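Local coordinates for putative uncharacterized protein (Archaeoglobus fulgidus, PDB 4KPP) that probably exchanges protons for calcium ions across the membrane as a member of the sodium/calcium exchanger family, at residues S47-W52 with F213-F218; T101-G106 with L244-I249; S314-L319 with E358-I363. One frame throughout, in Å; residues are numbered along the deposited sequence.

Contact 1. Residues S47-W52 with F213-F218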
loop_
_atom_site.group_PDB
_atom_site.type_symbol
_atom_site.label_atom_id
_atom_site.label_comp_id
_atom_site.label_asym_id
_atom_site.label_seq_id
_atom_site.Cartn_x
_atom_site.Cartn_y
_atom_site.Cartn_z
ATOM N N SER A 47 8.003 -10.178 -3.582
ATOM C CA SER A 47 7.314 -8.952 -3.967
ATOM C C SER A 47 7.881 -8.332 -5.246
ATOM O O SER A 47 7.125 -7.842 -6.086
ATOM C CB SER A 47 7.338 -7.931 -2.827
ATOM O OG SER A 47 6.638 -6.756 -3.192
ATOM N N PHE A 48 9.205 -8.346 -5.391
ATOM C CA PHE A 48 9.835 -7.837 -6.609
ATOM C C PHE A 48 9.495 -8.732 -7.796
ATOM O O PHE A 48 9.285 -8.249 -8.910
ATOM C CB PHE A 48 11.358 -7.746 -6.460
ATOM C CG PHE A 48 11.823 -6.646 -5.548
ATOM C CD1 PHE A 48 11.820 -5.326 -5.974
ATOM C CD2 PHE A 48 12.289 -6.932 -4.274
ATOM C CE1 PHE A 48 12.254 -4.311 -5.139
ATOM C CE2 PHE A 48 12.723 -5.922 -3.436
ATOM C CZ PHE A 48 12.706 -4.610 -3.870
ATOM N N LEU A 49 9.452 -10.038 -7.548
ATOM C CA LEU A 49 9.096 -11.007 -8.578
ATOM C C LEU A 49 7.694 -10.724 -9.096
ATOM O O LEU A 49 7.464 -10.694 -10.307
ATOM C CB LEU A 49 9.180 -12.436 -8.033
ATOM C CG LEU A 49 10.567 -12.893 -7.570
ATOM C CD1 LEU A 49 10.490 -14.225 -6.830
ATOM C CD2 LEU A 49 11.536 -12.980 -8.746
ATOM N N ILE A 50 6.767 -10.506 -8.165
ATOM C CA ILE A 50 5.387 -10.183 -8.504
ATOM C C ILE A 50 5.307 -8.901 -9.327
ATOM O O ILE A 50 4.590 -8.840 -10.321
ATOM C CB ILE A 50 4.509 -10.064 -7.238
ATOM C CG1 ILE A 50 4.202 -11.455 -6.684
ATOM C CG2 ILE A 50 3.211 -9.337 -7.545
ATOM C CD1 ILE A 50 3.427 -11.450 -5.392
ATOM N N SER A 51 6.068 -7.887 -8.928
ATOM C CA SER A 51 6.076 -6.625 -9.656
ATOM C C SER A 51 6.644 -6.798 -11.060
ATOM O O SER A 51 6.107 -6.250 -12.022
ATOM C CB SER A 51 6.853 -5.558 -8.885
ATOM O OG SER A 51 6.159 -5.203 -7.704
ATOM N N TRP A 52 7.728 -7.563 -11.167
ATOM C CA TRP A 52 8.318 -7.896 -12.460
ATOM C C TRP A 52 7.311 -8.622 -13.335
ATOM O O TRP A 52 7.228 -8.376 -14.539
ATOM C CB TRP A 52 9.559 -8.771 -12.279
ATOM C CG TRP A 52 10.750 -8.028 -11.772
ATOM C CD1 TRP A 52 10.894 -6.674 -11.683
ATOM C CD2 TRP A 52 11.970 -8.594 -11.280
ATOM N NE1 TRP A 52 12.128 -6.362 -11.168
ATOM C CE2 TRP A 52 12.809 -7.522 -10.913
ATOM C CE3 TRP A 52 12.437 -9.902 -11.115
ATOM C CZ2 TRP A 52 14.085 -7.719 -10.390
ATOM C CZ3 TRP A 52 13.706 -10.093 -10.597
ATOM C CH2 TRP A 52 14.515 -9.008 -10.242
ATOM N N PHE A 213 4.387 -15.462 -10.895
ATOM C CA PHE A 213 3.238 -15.127 -10.060
ATOM C C PHE A 213 2.908 -16.239 -9.065
ATOM O O PHE A 213 2.736 -15.984 -7.871
ATOM C CB PHE A 213 2.014 -14.857 -10.936
ATOM C CG PHE A 213 1.714 -13.399 -11.134
ATOM C CD1 PHE A 213 1.846 -12.502 -10.089
ATOM C CD2 PHE A 213 1.295 -12.928 -12.370
ATOM C CE1 PHE A 213 1.567 -11.160 -10.269
ATOM C CE2 PHE A 213 1.014 -11.588 -12.558
ATOM C CZ PHE A 213 1.150 -10.701 -11.506
ATOM N N LEU A 214 2.814 -17.469 -9.562
ATOM C CA LEU A 214 2.454 -18.599 -8.713
ATOM C C LEU A 214 3.529 -18.881 -7.674
ATOM O O LEU A 214 3.220 -19.157 -6.516
ATOM C CB LEU A 214 2.178 -19.854 -9.547
ATOM C CG LEU A 214 0.911 -19.835 -10.405
ATOM C CD1 LEU A 214 0.805 -21.108 -11.226
ATOM C CD2 LEU A 214 -0.326 -19.642 -9.540
ATOM N N PHE A 215 4.791 -18.806 -8.089
ATOM C CA PHE A 215 5.899 -19.089 -7.187
ATOM C C PHE A 215 6.023 -18.027 -6.106
ATOM O O PHE A 215 6.211 -18.343 -4.934
ATOM C CB PHE A 215 7.219 -19.210 -7.948
ATOM C CG PHE A 215 8.425 -19.238 -7.051
ATOM C CD1 PHE A 215 8.701 -20.350 -6.272
ATOM C CD2 PHE A 215 9.278 -18.149 -6.981
ATOM C CE1 PHE A 215 9.805 -20.375 -5.440
ATOM C CE2 PHE A 215 10.384 -18.168 -6.150
ATOM C CZ PHE A 215 10.647 -19.282 -5.381
ATOM N N ALA A 216 5.916 -16.764 -6.507
ATOM C CA ALA A 216 6.019 -15.656 -5.566
ATOM C C ALA A 216 4.809 -15.620 -4.638
ATOM O O ALA A 216 4.948 -15.392 -3.434
ATOM C CB ALA A 216 6.165 -14.345 -6.307
ATOM N N GLY A 217 3.628 -15.852 -5.203
ATOM C CA GLY A 217 2.403 -15.897 -4.427
ATOM C C GLY A 217 2.420 -17.035 -3.425
ATOM O O GLY A 217 1.984 -16.872 -2.285
ATOM N N PHE A 218 2.928 -18.190 -3.851
ATOM C CA PHE A 218 3.091 -19.335 -2.963
ATOM C C PHE A 218 4.051 -19.005 -1.827
ATOM O O PHE A 218 3.779 -19.305 -0.664
ATOM C CB PHE A 218 3.598 -20.549 -3.744
ATOM C CG PHE A 218 4.031 -21.699 -2.876
ATOM C CD1 PHE A 218 3.092 -22.542 -2.300
ATOM C CD2 PHE A 218 5.377 -21.948 -2.652
ATOM C CE1 PHE A 218 3.489 -23.606 -1.507
ATOM C CE2 PHE A 218 5.778 -23.010 -1.857
ATOM C CZ PHE A 218 4.832 -23.837 -1.287
#
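I50 meets the 213-218 helix with two branches turned to different partners. Its CG1 rests on the methyl of A216, CG1 to CB 3.5 Å, while CG2 approaches the ring of F213, CG2 to CE1 3.7 Å. That second approach comes at the rim of the ring and near its plane, so the phenyl offers an edge and not a face, and the I50 and F213 side chains lie roughly at right angles. The fork follows from the first torsion of I50: with chi1 at -75°, CG1 is anti to the carbonyl carbon and CG2 anti to the backbone N, which splits the branches between the alanine and the phenylalanine. The CD1 end of the longer branch also stays near A216, 4.1 Å from its CB.

L49, one residue back, meets the same methyl from another direction, CB to CB 4.0 Å. Its CD1 then reaches the edge of the F215 ring, 4.0 Å from CE2 and close to the ring plane, so both phenylalanines receive an aliphatic carbon at the rim. F215 has its CG anti to the backbone N (chi1 169°), which swings the ring edge toward L49 CD1. The small A216 methyl is thus met by both L49 and I50, with a phenyl ring engaged by each of them.

I13 and S14 of helix 4-14 also pack on L49, and F213 continues along helix 32-60 to A53 and A54. The local axes approach to 8.7 Å at 152°, and every contact between these side chains is apolar: this is antiparallel packing of two predicted transmembrane helices, here joining helix 32-60 to helix 202-221 of the exchanger bundle.

Contact 2. Residues T101-G106 with L244-I249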
loop_
_atom_site.group_PDB
_atom_site.type_symbol
_atom_site.label_atom_id
_atom_site.label_comp_id
_atom_site.label_asym_id
_atom_site.label_seq_id
_atom_site.Cartn_x
_atom_site.Cartn_y
_atom_site.Cartn_z
ATOM N N THR A 101 -6.237 -3.644 12.659
ATOM C CA THR A 101 -6.482 -2.238 12.365
ATOM C C THR A 101 -5.211 -1.405 12.509
ATOM O O THR A 101 -4.965 -0.493 11.721
ATOM C CB THR A 101 -7.597 -1.658 13.245
ATOM O OG1 THR A 101 -8.758 -2.492 13.146
ATOM C CG2 THR A 101 -7.947 -0.250 12.788
ATOM N N ALA A 102 -4.401 -1.735 13.510
ATOM C CA ALA A 102 -3.128 -1.052 13.727
ATOM C C ALA A 102 -2.187 -1.225 12.537
ATOM O O ALA A 102 -1.507 -0.284 12.136
ATOM C CB ALA A 102 -2.465 -1.543 15.009
ATOM N N ASN A 103 -2.147 -2.431 11.977
ATOM C CA ASN A 103 -1.296 -2.710 10.822
ATOM C C ASN A 103 -1.773 -1.968 9.577
ATOM O O ASN A 103 -0.971 -1.469 8.786
ATOM C CB ASN A 103 -1.231 -4.216 10.555
ATOM C CG ASN A 103 -0.301 -4.566 9.409
ATOM O OD1 ASN A 103 -0.734 -4.715 8.266
ATOM N ND2 ASN A 103 0.986 -4.700 9.712
ATOM N N MET A 104 -3.089 -1.896 9.418
ATOM C CA MET A 104 -3.699 -1.217 8.284
ATOM C C MET A 104 -3.443 0.289 8.332
ATOM O O MET A 104 -3.099 0.907 7.323
ATOM C CB MET A 104 -5.202 -1.486 8.279
ATOM C CG MET A 104 -5.915 -1.054 7.016
ATOM S SD MET A 104 -7.267 0.078 7.382
ATOM C CE MET A 104 -6.374 1.595 7.585
ATOM N N THR A 105 -3.631 0.879 9.507
ATOM C CA THR A 105 -3.423 2.310 9.683
ATOM C C THR A 105 -1.940 2.646 9.572
ATOM O O THR A 105 -1.564 3.690 9.028
ATOM C CB THR A 105 -3.973 2.803 11.036
ATOM O OG1 THR A 105 -3.435 2.000 12.094
ATOM C CG2 THR A 105 -5.498 2.712 11.060
ATOM N N GLY A 106 -1.101 1.751 10.081
ATOM C CA GLY A 106 0.335 1.909 9.959
ATOM C C GLY A 106 0.761 1.941 8.506
ATOM O O GLY A 106 1.535 2.809 8.094
ATOM N N LEU A 244 4.140 -1.364 18.149
ATOM C CA LEU A 244 5.136 -0.692 17.329
ATOM C C LEU A 244 5.600 -1.601 16.190
ATOM O O LEU A 244 5.844 -1.140 15.074
ATOM C CB LEU A 244 6.322 -0.248 18.184
ATOM C CG LEU A 244 6.003 0.705 19.343
ATOM C CD1 LEU A 244 7.262 1.035 20.129
ATOM C CD2 LEU A 244 5.324 1.981 18.848
ATOM N N ALA A 245 5.713 -2.893 16.477
ATOM C CA ALA A 245 6.117 -3.871 15.473
ATOM C C ALA A 245 5.010 -4.076 14.439
ATOM O O ALA A 245 5.256 -4.046 13.237
ATOM C CB ALA A 245 6.483 -5.195 16.137
ATOM N N VAL A 246 3.791 -4.278 14.926
ATOM C CA VAL A 246 2.624 -4.486 14.073
ATOM C C VAL A 246 2.330 -3.275 13.189
ATOM O O VAL A 246 2.005 -3.415 12.009
ATOM C CB VAL A 246 1.371 -4.814 14.923
ATOM C CG1 VAL A 246 0.103 -4.752 14.077
ATOM C CG2 VAL A 246 1.517 -6.176 15.577
ATOM N N GLN A 247 2.471 -2.086 13.761
ATOM C CA GLN A 247 2.078 -0.861 13.075
ATOM C C GLN A 247 3.185 -0.264 12.211
ATOM O O GLN A 247 2.913 0.291 11.146
ATOM C CB GLN A 247 1.597 0.174 14.090
ATOM C CG GLN A 247 0.882 1.361 13.490
ATOM C CD GLN A 247 0.128 2.167 14.530
ATOM O OE1 GLN A 247 -0.961 2.672 14.265
ATOM N NE2 GLN A 247 0.705 2.293 15.719
ATOM N N TRP A 248 4.432 -0.376 12.660
ATOM C CA TRP A 248 5.521 0.321 11.979
ATOM C C TRP A 248 6.546 -0.583 11.299
ATOM O O TRP A 248 6.981 -0.298 10.182
ATOM C CB TRP A 248 6.214 1.303 12.929
ATOM C CG TRP A 248 5.262 2.258 13.584
ATOM C CD1 TRP A 248 5.064 2.427 14.923
ATOM C CD2 TRP A 248 4.362 3.164 12.929
ATOM N NE1 TRP A 248 4.109 3.385 15.142
ATOM C CE2 TRP A 248 3.662 3.855 13.936
ATOM C CE3 TRP A 248 4.088 3.465 11.591
ATOM C CZ2 TRP A 248 2.702 4.826 13.648
ATOM C CZ3 TRP A 248 3.134 4.430 11.307
ATOM C CH2 TRP A 248 2.453 5.099 12.330
ATOM N N ILE A 249 6.935 -1.665 11.964
ATOM C CA ILE A 249 7.954 -2.546 11.404
ATOM C C ILE A 249 7.398 -3.441 10.301
ATOM O O ILE A 249 7.988 -3.544 9.227
ATOM C CB ILE A 249 8.639 -3.403 12.485
ATOM C CG1 ILE A 249 9.302 -2.503 13.528
ATOM C CG2 ILE A 249 9.680 -4.317 11.859
ATOM C CD1 ILE A 249 10.020 -3.266 14.620
#
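N103 ties the helices by a hydrogen bond: ND2 donates to the backbone O of V246 at 2.8 Å, with an N-H...O angle of 149°. The donor lies in the carbonyl plane, whereas the acceptor is tilted 20° out of the amide plane of N103. With CG anti to the backbone N (chi1 -177°), the amide is carried across to the neighbouring helix. A leucine in place of N103 would probably deprive V246 O of its side-chain donor and break the polar tie between the helices.

Weaker polar contacts come from backbone carbon. G106 CA points a C-H at Q247 O from 3.3 Å, and N103 CA does the same to V246 O from 3.6 Å, so V246 O receives both a side-chain N-H and a C-H from one residue. Q247 CG also makes a close carbon-to-carbonyl contact, 3.2 Å from A102 O.

Apolar atoms fill in around them. V246 CG1 lies 3.8 Å from N103 CB and 4.2 Å from A102 CB, and the aliphatic CG of Q247 lies over the W248 ring.

With no side chain at G106, its CA can lie against Q247 O, consistent with axes only 7.5 Å apart. A102 and G106, four residues apart at a nearly parallel crossing with C-H...O contacts, fit the small-xxx-small motif of tightly packed transmembrane helices.

Contact 3. Residues S314-L319 with E358-I363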
loop_
_atom_site.group_PDB
_atom_site.type_symbol
_atom_site.label_atom_id
_atom_site.label_comp_id
_atom_site.label_asym_id
_atom_site.label_seq_id
_atom_site.Cartn_x
_atom_site.Cartn_y
_atom_site.Cartn_z
ATOM N N SER A 314 -9.717 3.370 17.223
ATOM C CA SER A 314 -10.597 4.408 16.685
ATOM C C SER A 314 -9.824 5.705 16.480
ATOM O O SER A 314 -10.005 6.398 15.478
ATOM C CB SER A 314 -11.789 4.651 17.613
ATOM O OG SER A 314 -12.566 3.476 17.759
ATOM N N GLU A 315 -8.960 6.025 17.436
ATOM C CA GLU A 315 -8.093 7.190 17.325
ATOM C C GLU A 315 -7.130 7.016 16.157
ATOM O O GLU A 315 -6.845 7.971 15.438
ATOM C CB GLU A 315 -7.315 7.409 18.627
ATOM C CG GLU A 315 -8.187 7.732 19.828
ATOM C CD GLU A 315 -7.539 7.354 21.149
ATOM O OE1 GLU A 315 -6.349 6.975 21.149
ATOM O OE2 GLU A 315 -8.225 7.429 22.189
ATOM N N GLU A 316 -6.635 5.795 15.970
ATOM C CA GLU A 316 -5.710 5.503 14.879
ATOM C C GLU A 316 -6.374 5.703 13.524
ATOM O O GLU A 316 -5.773 6.264 12.606
ATOM C CB GLU A 316 -5.160 4.078 14.988
ATOM C CG GLU A 316 -4.268 3.834 16.196
ATOM C CD GLU A 316 -2.962 4.609 16.136
ATOM O OE1 GLU A 316 -2.361 4.833 17.206
ATOM O OE2 GLU A 316 -2.528 4.983 15.025
ATOM N N VAL A 317 -7.616 5.239 13.406
ATOM C CA VAL A 317 -8.373 5.385 12.168
ATOM C C VAL A 317 -8.681 6.854 11.906
ATOM O O VAL A 317 -8.545 7.333 10.779
ATOM C CB VAL A 317 -9.681 4.568 12.207
ATOM C CG1 VAL A 317 -10.593 4.931 11.042
ATOM C CG2 VAL A 317 -9.372 3.080 12.204
ATOM N N LEU A 318 -9.084 7.564 12.958
ATOM C CA LEU A 318 -9.356 8.996 12.878
ATOM C C LEU A 318 -8.109 9.762 12.437
ATOM O O LEU A 318 -8.176 10.636 11.570
ATOM C CB LEU A 318 -9.852 9.515 14.231
ATOM C CG LEU A 318 -9.960 11.029 14.426
ATOM C CD1 LEU A 318 -10.918 11.640 13.416
ATOM C CD2 LEU A 318 -10.390 11.354 15.850
ATOM N N LEU A 319 -6.972 9.414 13.033
ATOM C CA LEU A 319 -5.694 10.034 12.701
ATOM C C LEU A 319 -5.359 9.763 11.240
ATOM O O LEU A 319 -4.900 10.654 10.524
ATOM C CB LEU A 319 -4.587 9.469 13.597
ATOM C CG LEU A 319 -3.399 10.336 14.036
ATOM C CD1 LEU A 319 -2.351 9.467 14.718
ATOM C CD2 LEU A 319 -2.777 11.118 12.891
ATOM N N GLU A 358 -3.097 12.363 23.679
ATOM C CA GLU A 358 -3.111 13.806 23.485
ATOM C C GLU A 358 -2.576 14.178 22.109
ATOM O O GLU A 358 -3.166 14.997 21.405
ATOM C CB GLU A 358 -2.288 14.508 24.569
ATOM C CG GLU A 358 -2.707 14.189 26.000
ATOM C CD GLU A 358 -2.030 12.945 26.556
ATOM O OE1 GLU A 358 -1.312 12.259 25.801
ATOM O OE2 GLU A 358 -2.216 12.655 27.756
ATOM N N VAL A 359 -1.457 13.566 21.729
ATOM C CA VAL A 359 -0.813 13.859 20.453
ATOM C C VAL A 359 -1.630 13.371 19.257
ATOM O O VAL A 359 -1.699 14.044 18.230
ATOM C CB VAL A 359 0.613 13.282 20.403
ATOM C CG1 VAL A 359 1.252 13.546 19.050
ATOM C CG2 VAL A 359 1.455 13.894 21.511
ATOM N N ARG A 360 -2.261 12.211 19.394
ATOM C CA ARG A 360 -3.101 11.673 18.329
ATOM C C ARG A 360 -4.232 12.641 17.989
ATOM O O ARG A 360 -4.542 12.860 16.816
ATOM C CB ARG A 360 -3.670 10.303 18.715
ATOM C CG ARG A 360 -2.617 9.256 19.039
ATOM C CD ARG A 360 -3.249 7.892 19.308
ATOM N NE ARG A 360 -2.328 6.981 19.983
ATOM C CZ ARG A 360 -2.465 6.573 21.241
ATOM N NH1 ARG A 360 -3.495 6.983 21.966
ATOM N NH2 ARG A 360 -1.577 5.744 21.772
ATOM N N TYR A 361 -4.839 13.226 19.016
ATOM C CA TYR A 361 -5.911 14.194 18.802
ATOM C C TYR A 361 -5.392 15.533 18.285
ATOM O O TYR A 361 -6.022 16.163 17.434
ATOM C CB TYR A 361 -6.736 14.392 20.075
ATOM C CG TYR A 361 -7.796 13.332 20.283
ATOM C CD1 TYR A 361 -9.012 13.399 19.616
ATOM C CD2 TYR A 361 -7.582 12.267 21.149
ATOM C CE1 TYR A 361 -9.987 12.434 19.803
ATOM C CE2 TYR A 361 -8.551 11.297 21.344
ATOM C CZ TYR A 361 -9.751 11.386 20.668
ATOM O OH TYR A 361 -10.715 10.423 20.857
ATOM N N ILE A 362 -4.242 15.961 18.797
ATOM C CA ILE A 362 -3.637 17.216 18.365
ATOM C C ILE A 362 -3.270 17.169 16.885
ATOM O O ILE A 362 -3.632 18.066 16.122
ATOM C CB ILE A 362 -2.391 17.573 19.208
ATOM C CG1 ILE A 362 -2.808 18.041 20.604
ATOM C CG2 ILE A 362 -1.573 18.659 18.524
ATOM C CD1 ILE A 362 -1.640 18.290 21.538
ATOM N N ILE A 363 -2.561 16.118 16.486
ATOM C CA ILE A 363 -2.148 15.953 15.096
ATOM C C ILE A 363 -3.357 15.751 14.180
ATOM O O ILE A 363 -3.375 16.245 13.053
ATOM C CB ILE A 363 -1.148 14.788 14.928
ATOM C CG1 ILE A 363 0.063 14.990 15.839
ATOM C CG2 ILE A 363 -0.686 14.679 13.485
ATOM C CD1 ILE A 363 0.844 16.246 15.543
HETATM O O HOH W 1 -10.752 8.319 22.209
#
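R360 runs between two successive glutamates, E315 and E316, and meets each on a different nitrogen. Its NH1 pairs with E315 OE1 at 3.0 Å, but the bond is weak, the N-H...O angle being only 123° even though the carboxylate and guanidinium planes are just 20° apart. NE faces E316 OE1 at a longer 3.5 Å, where the two planes stand 64° apart. The arm of R360, extended from CG to NE, bears CD between the two carboxylates, near both OE1 atoms.

E315 has a second attachment through water. Its OE2 accepts from a water at 2.7 Å, and the same water is hydrogen-bonded to Y361 OH at 2.5 Å, lying at the edge of the tyrosine ring and in its plane. The ring also borders the chain of E315, OH to CG 3.8 Å, and takes L318 CD2 on CE1 at 4.1 Å. Farther along, L319 CD2 touches I363 CG2 at 4.2 Å, an apolar touch beside the ionic group.

E316 has stronger ties elsewhere: its OE2 forms a salt bridge with R109 and its OE1 another with R312. R360 thus bridges E315 and E316, and E316 is also held by R109 and R312, which would be expected to favour its ionised form; the bent or long geometry suggests that the polar part of the joint between helices 311-331 and 357-377 rests on charge attraction more than on well-aligned hydrogen bonds.

Contacts 2 and 3 adjoin, with centres 14 Å apart: T101 CG2 lies 3.7 Å from V317 CG2, and T105 CG2 packs against the E316 backbone. R109 of helix 96-127 ties them further, since Q247 and W248 touch it and E316 pairs with it. Contact 1 stands apart, its centre 23 Å from that of contact 2 and 36 Å from that of contact 3, on the opposite side of the chain's centre from the latter. Helix 242-267, which carries half of contact 2, also touches contact 1, P257 meeting S47 and F48. None lies at the bound calcium ion, although I330 of that site lies near the C-terminal end of the helix that carries 314-319.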